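Local coordinates for protein galectin-1 (Bufo arenarum, PDB 1A78) that binds beta-galactosides, here thiodigalactose, as a homodimeric lectin, and may regulate cell apoptosis and differentiation, at residues A[31-36]-A[88-93]; A[43-48]-A[67-72]; A[61-66]-A[110-115]. All blocks are in the same frame, centred on the assembly; numbering follows the deposited sequence.

Interaction 1: residues A[31-36]-A[88-93]; sequences FAVNLG and VCFEYQ
With chi1 at 171°, Val33 carries CG1 anti to its backbone N and down onto Phe90, whose chi1 of -50° sends the ring back along the gap between the two strands. The valine methyl reaches the far end of the ring, Val33 CG1 lying 3.6 Å from Phe90 CZ. Leu35, two residues on and pointing the same way, meets the root of the aromatic side chain, with Leu35 CD2 3.9 Å from Phe90 CB. One long flat side chain therefore serves two branched aliphatic ones, all three meeting at oblique angles. This is the interior of the galectin beta-sandwich: strand 30-35 belongs to one sheet, strand 85-92 to the other, and facing CA atoms such as those of Leu35 and Phe90 stand 9.2 Å apart, too far for backbone pairing but right for apolar side chains to fill. Ile99 and Leu44 also touch Phe90, while Leu123 and Leu121 flank Val33 and Leu35. Between these two residues, Asn34 points away from the core, where an amide suits the polar outer side of its sheet; its ND2 bonds to Ser122 and Glu124. Glu91 likewise leaves the interior, pairing with Lys100 and accepting a bond from Gln93 NE2 to Glu91 OE2 of 2.7 Å.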
loop_
_atom_site.group_PDB
_atom_site.type_symbol
_atom_site.label_atom_id
_atom_site.label_comp_id
_atom_site.label_asym_id
_atom_site.label_seq_id
_atom_site.Cartn_x
_atom_site.Cartn_y
_atom_site.Cartn_z
ATOM N N PHE A 31 0.399 -15.583 10.527
ATOM C CA PHE A 31 0.270 -14.583 9.460
ATOM C C PHE A 31 1.621 -14.420 8.798
ATOM O O PHE A 31 2.656 -14.854 9.355
ATOM C CB PHE A 31 -0.262 -13.233 9.974
ATOM C CG PHE A 31 0.713 -12.478 10.818
ATOM C CD1 PHE A 31 1.639 -11.616 10.232
ATOM C CD2 PHE A 31 0.698 -12.614 12.202
ATOM C CE1 PHE A 31 2.531 -10.901 11.003
ATOM C CE2 PHE A 31 1.585 -11.902 12.985
ATOM C CZ PHE A 31 2.505 -11.041 12.393
ATOM N N ALA A 32 1.618 -13.806 7.611
ATOM C CA ALA A 32 2.832 -13.605 6.834
ATOM C C ALA A 32 2.901 -12.240 6.177
ATOM O O ALA A 32 1.895 -11.565 6.015
ATOM C CB ALA A 32 2.958 -14.702 5.758
ATOM N N VAL A 33 4.118 -11.839 5.857
ATOM C CA VAL A 33 4.413 -10.602 5.157
ATOM C C VAL A 33 5.439 -11.034 4.118
ATOM O O VAL A 33 6.468 -11.612 4.474
ATOM C CB VAL A 33 5.030 -9.534 6.087
ATOM C CG1 VAL A 33 5.516 -8.333 5.257
ATOM C CG2 VAL A 33 3.980 -9.082 7.120
ATOM N N ASN A 34 5.177 -10.770 2.844
ATOM C CA ASN A 34 6.105 -11.193 1.799
ATOM C C ASN A 34 6.716 -10.013 1.065
ATOM O O ASN A 34 6.033 -9.016 0.853
ATOM C CB ASN A 34 5.361 -12.088 0.797
ATOM C CG ASN A 34 4.613 -13.205 1.477
ATOM O OD1 ASN A 34 5.216 -14.063 2.098
ATOM N ND2 ASN A 34 3.303 -13.181 1.401
ATOM N N LEU A 35 7.985 -10.127 0.685
ATOM C CA LEU A 35 8.708 -9.088 -0.048
ATOM C C LEU A 35 9.457 -9.813 -1.160
ATOM O O LEU A 35 10.115 -10.828 -0.911
ATOM C CB LEU A 35 9.751 -8.403 0.851
ATOM C CG LEU A 35 9.394 -7.233 1.765
ATOM C CD1 LEU A 35 8.328 -7.651 2.715
ATOM C CD2 LEU A 35 10.637 -6.789 2.537
ATOM N N GLY A 36 9.404 -9.291 -2.373
ATOM C CA GLY A 36 10.086 -9.945 -3.472
ATOM C C GLY A 36 9.674 -9.353 -4.808
ATOM O O GLY A 36 9.435 -8.145 -4.899
ATOM N N VAL A 88 5.690 -4.157 12.056
ATOM C CA VAL A 88 7.000 -4.718 11.720
ATOM C C VAL A 88 7.662 -3.807 10.681
ATOM O O VAL A 88 6.973 -3.231 9.838
ATOM C CB VAL A 88 6.873 -6.182 11.093
ATOM C CG1 VAL A 88 8.233 -6.890 11.082
ATOM C CG2 VAL A 88 5.851 -7.026 11.846
ATOM N N CYS A 89 8.986 -3.715 10.713
ATOM C CA CYS A 89 9.721 -2.906 9.762
ATOM C C CYS A 89 10.809 -3.762 9.150
ATOM O O CYS A 89 11.380 -4.626 9.810
ATOM C CB CYS A 89 10.328 -1.704 10.450
ATOM S SG CYS A 89 9.183 -0.993 11.601
ATOM N N PHE A 90 11.048 -3.543 7.865
ATOM C CA PHE A 90 12.033 -4.279 7.105
ATOM C C PHE A 90 12.912 -3.263 6.433
ATOM O O PHE A 90 12.437 -2.417 5.679
ATOM C CB PHE A 90 11.357 -5.123 6.011
ATOM C CG PHE A 90 10.234 -5.943 6.496
ATOM C CD1 PHE A 90 8.962 -5.412 6.577
ATOM C CD2 PHE A 90 10.450 -7.251 6.921
ATOM C CE1 PHE A 90 7.904 -6.167 7.088
ATOM C CE2 PHE A 90 9.404 -8.026 7.433
ATOM C CZ PHE A 90 8.134 -7.488 7.522
ATOM N N GLU A 91 14.202 -3.400 6.653
ATOM C CA GLU A 91 15.178 -2.518 6.091
ATOM C C GLU A 91 15.938 -3.364 5.101
ATOM O O GLU A 91 16.380 -4.464 5.433
ATOM C CB GLU A 91 16.092 -2.030 7.206
ATOM C CG GLU A 91 17.075 -0.956 6.807
ATOM C CD GLU A 91 18.118 -0.758 7.884
ATOM O OE1 GLU A 91 17.749 -0.519 9.064
ATOM O OE2 GLU A 91 19.310 -0.902 7.564
ATOM N N TYR A 92 16.107 -2.851 3.889
ATOM C CA TYR A 92 16.789 -3.576 2.835
ATOM C C TYR A 92 18.194 -3.066 2.625
ATOM O O TYR A 92 18.414 -1.876 2.445
ATOM C CB TYR A 92 15.977 -3.460 1.538
ATOM C CG TYR A 92 16.585 -4.087 0.307
ATOM C CD1 TYR A 92 17.346 -5.259 0.381
ATOM C CD2 TYR A 92 16.365 -3.530 -0.951
ATOM C CE1 TYR A 92 17.860 -5.852 -0.767
ATOM C CE2 TYR A 92 16.881 -4.122 -2.106
ATOM C CZ TYR A 92 17.619 -5.278 -2.009
ATOM O OH TYR A 92 18.104 -5.867 -3.157
ATOM N N GLN A 93 19.146 -3.983 2.718
ATOM C CA GLN A 93 20.551 -3.712 2.489
ATOM C C GLN A 93 20.900 -4.747 1.397
ATOM O O GLN A 93 20.248 -5.784 1.296
ATOM C CB GLN A 93 21.330 -3.930 3.779
ATOM C CG GLN A 93 20.925 -2.976 4.935
ATOM C CD GLN A 93 21.401 -1.526 4.726
ATOM O OE1 GLN A 93 22.403 -1.282 4.062
ATOM N NE2 GLN A 93 20.668 -0.570 5.280
#

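Interaction 2: residues A[43-48]-A[67-72]; sequences LLHFNA and DAWGSE. With YIO (1-thio-beta-D-galactopyranose), chain C; GAL (beta-D-galactopyranose), chain B.
His45 makes the contact of strand 41-49 with 67-72, through a T-shaped pair with Trp69: the indole edge points at the imidazole face, ring centroids of His45 and the Trp69 six-membered ring are 4.7 Å apart, and the planes stand at 65°. Trp69 CZ3 also presses on His45 CB at 3.4 Å. Extending away from the backbone N (chi1 165°), the histidine brings NE2 to O4 of the thiogalactose YIO, a weak bond of 2.9 Å, while ND1 is held by Asn34, which helps fix the ring's rotation. Phe46 turns to the interior against Ile99 and Phe80. Asn47 returns to the sugar side, its OD1 3.2 Å from YIO O4; Arg49 and the carbonyl of Phe31 bind its amide. On the other segment, Trp69 offers its flat face to the galactose: YIO C5 lies over the centre of the ring, 3.8 Å above its plane, the CH-pi stacking that is part of galactose recognition in galectins. Glu72 OE2 accepts hydrogen bonds from YIO O6 and from O2 of the second sugar, GAL, both at 2.6 Å. The two segments are next-but-one neighbours in the six-stranded sheet, with strand 58-65 running between strand 41-49 and the outermost strand 68-75.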
loop_
_atom_site.group_PDB
_atom_site.type_symbol
_atom_site.label_atom_id
_atom_site.label_comp_id
_atom_site.label_asym_id
_atom_site.label_seq_id
_atom_site.Cartn_x
_atom_site.Cartn_y
_atom_site.Cartn_z
ATOM N N LEU A 43 11.875 -12.632 -1.761
ATOM C CA LEU A 43 13.242 -12.443 -1.298
ATOM C C LEU A 43 13.117 -12.812 0.179
ATOM O O LEU A 43 13.983 -13.469 0.723
ATOM C CB LEU A 43 13.660 -10.981 -1.452
ATOM C CG LEU A 43 15.077 -10.678 -1.938
ATOM C CD1 LEU A 43 15.353 -11.344 -3.297
ATOM C CD2 LEU A 43 15.241 -9.159 -2.045
ATOM N N LEU A 44 11.970 -12.482 0.772
ATOM C CA LEU A 44 11.679 -12.782 2.155
ATOM C C LEU A 44 10.220 -13.120 2.396
ATOM O O LEU A 44 9.351 -12.340 2.029
ATOM C CB LEU A 44 12.011 -11.584 3.079
ATOM C CG LEU A 44 11.548 -11.705 4.569
ATOM C CD1 LEU A 44 12.218 -12.912 5.269
ATOM C CD2 LEU A 44 11.867 -10.463 5.364
ATOM N N HIS A 45 9.969 -14.299 2.969
ATOM C CA HIS A 45 8.636 -14.733 3.403
ATOM C C HIS A 45 8.799 -14.802 4.936
ATOM O O HIS A 45 9.548 -15.646 5.460
ATOM C CB HIS A 45 8.245 -16.113 2.854
ATOM C CG HIS A 45 7.059 -16.737 3.548
ATOM N ND1 HIS A 45 5.750 -16.439 3.222
ATOM C CD2 HIS A 45 6.988 -17.664 4.536
ATOM C CE1 HIS A 45 4.925 -17.147 3.976
ATOM N NE2 HIS A 45 5.649 -17.899 4.782
ATOM N N PHE A 46 8.159 -13.855 5.616
ATOM C CA PHE A 46 8.188 -13.707 7.064
ATOM C C PHE A 46 6.893 -14.297 7.621
ATOM O O PHE A 46 5.849 -13.664 7.564
ATOM C CB PHE A 46 8.294 -12.214 7.370
ATOM C CG PHE A 46 8.206 -11.880 8.810
ATOM C CD1 PHE A 46 6.972 -11.665 9.407
ATOM C CD2 PHE A 46 9.352 -11.795 9.578
ATOM C CE1 PHE A 46 6.884 -11.383 10.748
ATOM C CE2 PHE A 46 9.279 -11.507 10.931
ATOM C CZ PHE A 46 8.046 -11.303 11.520
ATOM N N ASN A 47 6.958 -15.485 8.207
ATOM C CA ASN A 47 5.756 -16.140 8.704
ATOM C C ASN A 47 5.735 -16.338 10.235
ATOM O O ASN A 47 6.522 -17.120 10.773
ATOM C CB ASN A 47 5.647 -17.479 7.961
ATOM C CG ASN A 47 4.351 -18.223 8.226
ATOM O OD1 ASN A 47 4.244 -19.385 7.848
ATOM N ND2 ASN A 47 3.351 -17.569 8.823
ATOM N N ALA A 48 4.863 -15.608 10.930
ATOM C CA ALA A 48 4.744 -15.726 12.384
ATOM C C ALA A 48 3.683 -16.785 12.663
ATOM O O ALA A 48 2.487 -16.551 12.454
ATOM C CB ALA A 48 4.348 -14.395 13.015
ATOM N N ASP A 67 8.384 -20.512 -7.158
ATOM C CA ASP A 67 7.548 -21.364 -6.316
ATOM C C ASP A 67 8.245 -22.435 -5.494
ATOM O O ASP A 67 7.598 -23.169 -4.745
ATOM C CB ASP A 67 6.407 -21.971 -7.124
ATOM C CG ASP A 67 5.321 -20.974 -7.402
ATOM O OD1 ASP A 67 4.862 -20.326 -6.425
ATOM O OD2 ASP A 67 4.949 -20.829 -8.597
ATOM N N ALA A 68 9.562 -22.495 -5.605
ATOM C CA ALA A 68 10.337 -23.455 -4.844
ATOM C C ALA A 68 10.913 -22.768 -3.605
ATOM O O ALA A 68 11.737 -21.852 -3.718
ATOM C CB ALA A 68 11.461 -24.020 -5.702
ATOM N N TRP A 69 10.441 -23.181 -2.431
ATOM C CA TRP A 69 10.927 -22.637 -1.180
ATOM C C TRP A 69 12.402 -22.976 -0.968
ATOM O O TRP A 69 12.896 -23.971 -1.492
ATOM C CB TRP A 69 10.108 -23.175 -0.045
ATOM C CG TRP A 69 8.737 -22.661 -0.025
ATOM C CD1 TRP A 69 7.608 -23.355 -0.319
ATOM C CD2 TRP A 69 8.316 -21.359 0.375
ATOM N NE1 TRP A 69 6.504 -22.579 -0.118
ATOM C CE2 TRP A 69 6.904 -21.340 0.307
ATOM C CE3 TRP A 69 8.989 -20.202 0.790
ATOM C CZ2 TRP A 69 6.143 -20.211 0.634
ATOM C CZ3 TRP A 69 8.231 -19.073 1.119
ATOM C CH2 TRP A 69 6.819 -19.093 1.035
ATOM N N GLY A 70 13.123 -22.100 -0.273
ATOM C CA GLY A 70 14.549 -22.321 -0.002
ATOM C C GLY A 70 14.767 -22.833 1.420
ATOM O O GLY A 70 13.865 -23.429 2.004
ATOM N N SER A 71 15.914 -22.556 2.013
ATOM C CA SER A 71 16.161 -23.040 3.377
ATOM C C SER A 71 15.510 -22.185 4.434
ATOM O O SER A 71 15.818 -21.003 4.550
ATOM C CB SER A 71 17.658 -23.097 3.672
ATOM O OG SER A 71 18.357 -23.654 2.576
ATOM N N GLU A 72 14.663 -22.790 5.251
ATOM C CA GLU A 72 13.990 -22.046 6.300
ATOM C C GLU A 72 15.003 -21.606 7.348
ATOM O O GLU A 72 16.052 -22.238 7.519
ATOM C CB GLU A 72 12.916 -22.894 6.990
ATOM C CG GLU A 72 11.768 -23.370 6.102
ATOM C CD GLU A 72 10.583 -23.892 6.909
ATOM O OE1 GLU A 72 10.775 -24.223 8.086
ATOM O OE2 GLU A 72 9.449 -23.956 6.397
HETATM C C1 YIO C . 5.654 -24.107 4.312
HETATM C C2 YIO C . 4.439 -23.215 4.324
HETATM C C3 YIO C . 4.683 -21.993 3.461
HETATM C C4 YIO C . 5.865 -21.253 4.023
HETATM C C5 YIO C . 7.073 -22.188 4.065
HETATM C C6 YIO C . 8.268 -21.557 4.730
HETATM O O2 YIO C . 3.327 -23.927 3.831
HETATM O O3 YIO C . 3.545 -21.153 3.505
HETATM O O4 YIO C . 5.544 -20.783 5.322
HETATM O O5 YIO C . 6.788 -23.394 4.799
HETATM O O6 YIO C . 9.442 -22.276 4.384
HETATM S S1 YIO C . 5.328 -25.343 5.597
HETATM C C1 GAL B . 6.889 -26.281 5.466
HETATM C C2 GAL B . 7.465 -26.526 6.872
HETATM C C3 GAL B . 8.829 -27.219 6.781
HETATM C C4 GAL B . 8.710 -28.500 5.943
HETATM C C5 GAL B . 8.146 -28.145 4.584
HETATM C C6 GAL B . 7.974 -29.396 3.757
HETATM O O2 GAL B . 7.608 -25.305 7.577
HETATM O O3 GAL B . 9.287 -27.532 8.087
HETATM O O4 GAL B . 7.824 -29.421 6.571
HETATM O O5 GAL B . 6.833 -27.532 4.746
HETATM O O6 GAL B . 7.154 -29.150 2.636
#

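Interaction 3: residues A[61-66]-A[110-115]; sequences CNSKEA and PVRKVL. With YIO (1-thio-beta-D-galactopyranose), chain C.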
loop_
_atom_site.group_PDB
_atom_site.type_symbol
_atom_site.label_atom_id
_atom_site.label_comp_id
_atom_site.label_asym_id
_atom_site.label_seq_id
_atom_site.Cartn_x
_atom_site.Cartn_y
_atom_site.Cartn_z
ATOM N N CYS A 61 11.260 -17.913 8.462
ATOM C CA CYS A 61 11.567 -17.017 7.356
ATOM C C CYS A 61 12.130 -17.854 6.244
ATOM O O CYS A 61 12.849 -18.822 6.501
ATOM C CB CYS A 61 12.601 -15.947 7.746
ATOM S SG CYS A 61 11.989 -14.685 8.861
ATOM N N ASN A 62 11.808 -17.503 5.002
ATOM C CA ASN A 62 12.350 -18.267 3.873
ATOM C C ASN A 62 12.319 -17.417 2.620
ATOM O O ASN A 62 11.802 -16.293 2.643
ATOM C CB ASN A 62 11.534 -19.544 3.648
ATOM C CG ASN A 62 12.334 -20.638 2.996
ATOM O OD1 ASN A 62 13.437 -20.418 2.507
ATOM N ND2 ASN A 62 11.780 -21.838 2.978
ATOM N N SER A 63 12.969 -17.898 1.569
ATOM C CA SER A 63 12.978 -17.211 0.291
ATOM C C SER A 63 12.259 -18.183 -0.641
ATOM O O SER A 63 12.125 -19.364 -0.315
ATOM C CB SER A 63 14.394 -16.978 -0.200
ATOM O OG SER A 63 15.045 -18.210 -0.429
ATOM N N LYS A 64 11.796 -17.691 -1.777
ATOM C CA LYS A 64 11.097 -18.502 -2.736
ATOM C C LYS A 64 11.462 -18.009 -4.119
ATOM O O LYS A 64 11.458 -16.803 -4.382
ATOM C CB LYS A 64 9.587 -18.391 -2.527
ATOM C CG LYS A 64 8.833 -19.382 -3.406
ATOM C CD LYS A 64 7.361 -19.493 -3.121
ATOM C CE LYS A 64 6.618 -18.266 -3.552
ATOM N NZ LYS A 64 5.177 -18.453 -3.236
ATOM N N GLU A 65 11.847 -18.931 -4.984
ATOM C CA GLU A 65 12.186 -18.598 -6.354
ATOM C C GLU A 65 11.472 -19.575 -7.276
ATOM O O GLU A 65 11.714 -20.783 -7.229
ATOM C CB GLU A 65 13.694 -18.663 -6.592
ATOM C CG GLU A 65 14.047 -18.425 -8.048
ATOM C CD GLU A 65 15.512 -18.123 -8.289
ATOM O OE1 GLU A 65 16.352 -19.032 -8.081
ATOM O OE2 GLU A 65 15.811 -16.976 -8.719
ATOM N N ALA A 66 10.557 -19.055 -8.082
ATOM C CA ALA A 66 9.805 -19.882 -9.011
ATOM C C ALA A 66 8.989 -20.945 -8.258
ATOM O O ALA A 66 8.916 -22.117 -8.656
ATOM C CB ALA A 66 10.748 -20.521 -10.029
ATOM N N PRO A 110 19.328 -13.368 5.155
ATOM C CA PRO A 110 20.203 -13.081 4.018
ATOM C C PRO A 110 19.460 -12.844 2.688
ATOM O O PRO A 110 18.393 -13.431 2.431
ATOM C CB PRO A 110 21.069 -14.335 3.947
ATOM C CG PRO A 110 20.107 -15.390 4.310
ATOM C CD PRO A 110 19.402 -14.798 5.507
ATOM N N VAL A 111 20.021 -11.967 1.865
ATOM C CA VAL A 111 19.464 -11.667 0.566
ATOM C C VAL A 111 20.073 -12.688 -0.382
ATOM O O VAL A 111 21.236 -12.579 -0.761
ATOM C CB VAL A 111 19.812 -10.234 0.138
ATOM C CG1 VAL A 111 19.582 -10.057 -1.356
ATOM C CG2 VAL A 111 18.941 -9.267 0.911
ATOM N N ARG A 112 19.284 -13.689 -0.756
ATOM C CA ARG A 112 19.767 -14.755 -1.628
ATOM C C ARG A 112 19.802 -14.341 -3.095
ATOM O O ARG A 112 20.385 -15.022 -3.929
ATOM C CB ARG A 112 18.975 -16.042 -1.356
ATOM C CG ARG A 112 18.723 -16.169 0.153
ATOM C CD ARG A 112 18.678 -17.583 0.704
ATOM N NE ARG A 112 17.347 -17.914 1.191
ATOM C CZ ARG A 112 17.070 -18.669 2.252
ATOM N NH1 ARG A 112 18.035 -19.192 2.989
ATOM N NH2 ARG A 112 15.806 -18.946 2.538
ATOM N N LYS A 113 19.278 -13.156 -3.374
ATOM C CA LYS A 113 19.260 -12.607 -4.724
ATOM C C LYS A 113 19.169 -11.101 -4.617
ATOM O O LYS A 113 18.191 -10.577 -4.091
ATOM C CB LYS A 113 18.050 -13.125 -5.502
ATOM C CG LYS A 113 17.950 -12.562 -6.899
ATOM C CD LYS A 113 16.880 -13.257 -7.682
ATOM C CE LYS A 113 16.803 -12.649 -9.063
ATOM N NZ LYS A 113 18.093 -12.740 -9.807
ATOM N N VAL A 114 20.199 -10.400 -5.072
ATOM C CA VAL A 114 20.156 -8.948 -4.991
ATOM C C VAL A 114 19.443 -8.354 -6.197
ATOM O O VAL A 114 19.763 -8.649 -7.352
ATOM C CB VAL A 114 21.530 -8.284 -4.790
ATOM C CG1 VAL A 114 21.404 -7.226 -3.693
ATOM C CG2 VAL A 114 22.575 -9.297 -4.406
ATOM N N LEU A 115 18.399 -7.601 -5.887
ATOM C CA LEU A 115 17.557 -6.941 -6.857
ATOM C C LEU A 115 17.896 -5.466 -6.770
ATOM O O LEU A 115 18.238 -4.975 -5.690
ATOM C CB LEU A 115 16.088 -7.129 -6.451
ATOM C CG LEU A 115 15.619 -8.583 -6.341
ATOM C CD1 LEU A 115 14.236 -8.673 -5.705
ATOM C CD2 LEU A 115 15.649 -9.214 -7.724
HETATM C C1 YIO C . 5.654 -24.107 4.312
HETATM C C2 YIO C . 4.439 -23.215 4.324
HETATM C C3 YIO C . 4.683 -21.993 3.461
HETATM C C4 YIO C . 5.865 -21.253 4.023
HETATM C C5 YIO C . 7.073 -22.188 4.065
HETATM C C6 YIO C . 8.268 -21.557 4.730
HETATM O O2 YIO C . 3.327 -23.927 3.831
HETATM O O3 YIO C . 3.545 -21.153 3.505
HETATM O O4 YIO C . 5.544 -20.783 5.322
HETATM O O5 YIO C . 6.788 -23.394 4.799
HETATM O O6 YIO C . 9.442 -22.276 4.384
HETATM S S1 YIO C . 5.328 -25.343 5.597
#
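Ser63 OG takes two hydrogen bonds from Arg112: one from NE at 2.8 Å (138°), with the oxygen somewhat out of the guanidinium plane, and a weak one from NH2 at 3.2 Å. A chi1 of 63° sets the serine hydroxyl over its own backbone, facing the arginine, whose chain bends at chi2 and chi3 to bring the guanidinium alongside the strand. Arg112 NH2 finds another acceptor in the carbonyl of Ser71, so a long side chain with several N-H groups suits this place where a loop lies against two strands. Asn62 OD1 is also near Arg112 NH2, but at an angle too poor for a bond; instead, Asn62 OD1 accepts a bond from Ser63 N, 2.7 Å, the donor standing tilted from the carbonyl plane. On the sugar-binding face of the strand, Asn62 ND2 gives a nearly straight bond of 2.8 Å (170°) to O6 of the thiogalactose YIO and a further hydrogen bond to the carbonyl of Gly70. Farther out, Glu65 OE2 lies 4.0 Å from Lys113 CD, and its attraction to the ammonium NZ, 4.9 Å off, is probably modest. Asn62 and Glu72 both lie at the galactose hydroxymethyl end of the carbohydrate-recognition site characteristic of galectins.

In the fold
Interaction 1 is buried and apolar, joining the two sheets of the sandwich across their interior. Interaction 2, partly buried, pairs aromatic rings beside the sugar on the outer face of the six-stranded sheet, where the Asn62 amide also lies. In interaction 3, a polar surface contact, the 110-115 loop packs on the other side of strand 58-65, at the exposed rim of the sandwich. These two share the sheet through a backbone bond, His45 N to the carbonyl of Asn62, and both touch the same galactose. Strands 30-35 and 41-49 are neighbours, so one sheet turns hydrophobic residues inward for interaction 1 and sugar-binding ones outward. Tyr92, whose hydroxyl meets the carbonyl of Leu115, links interactions 1 and 3.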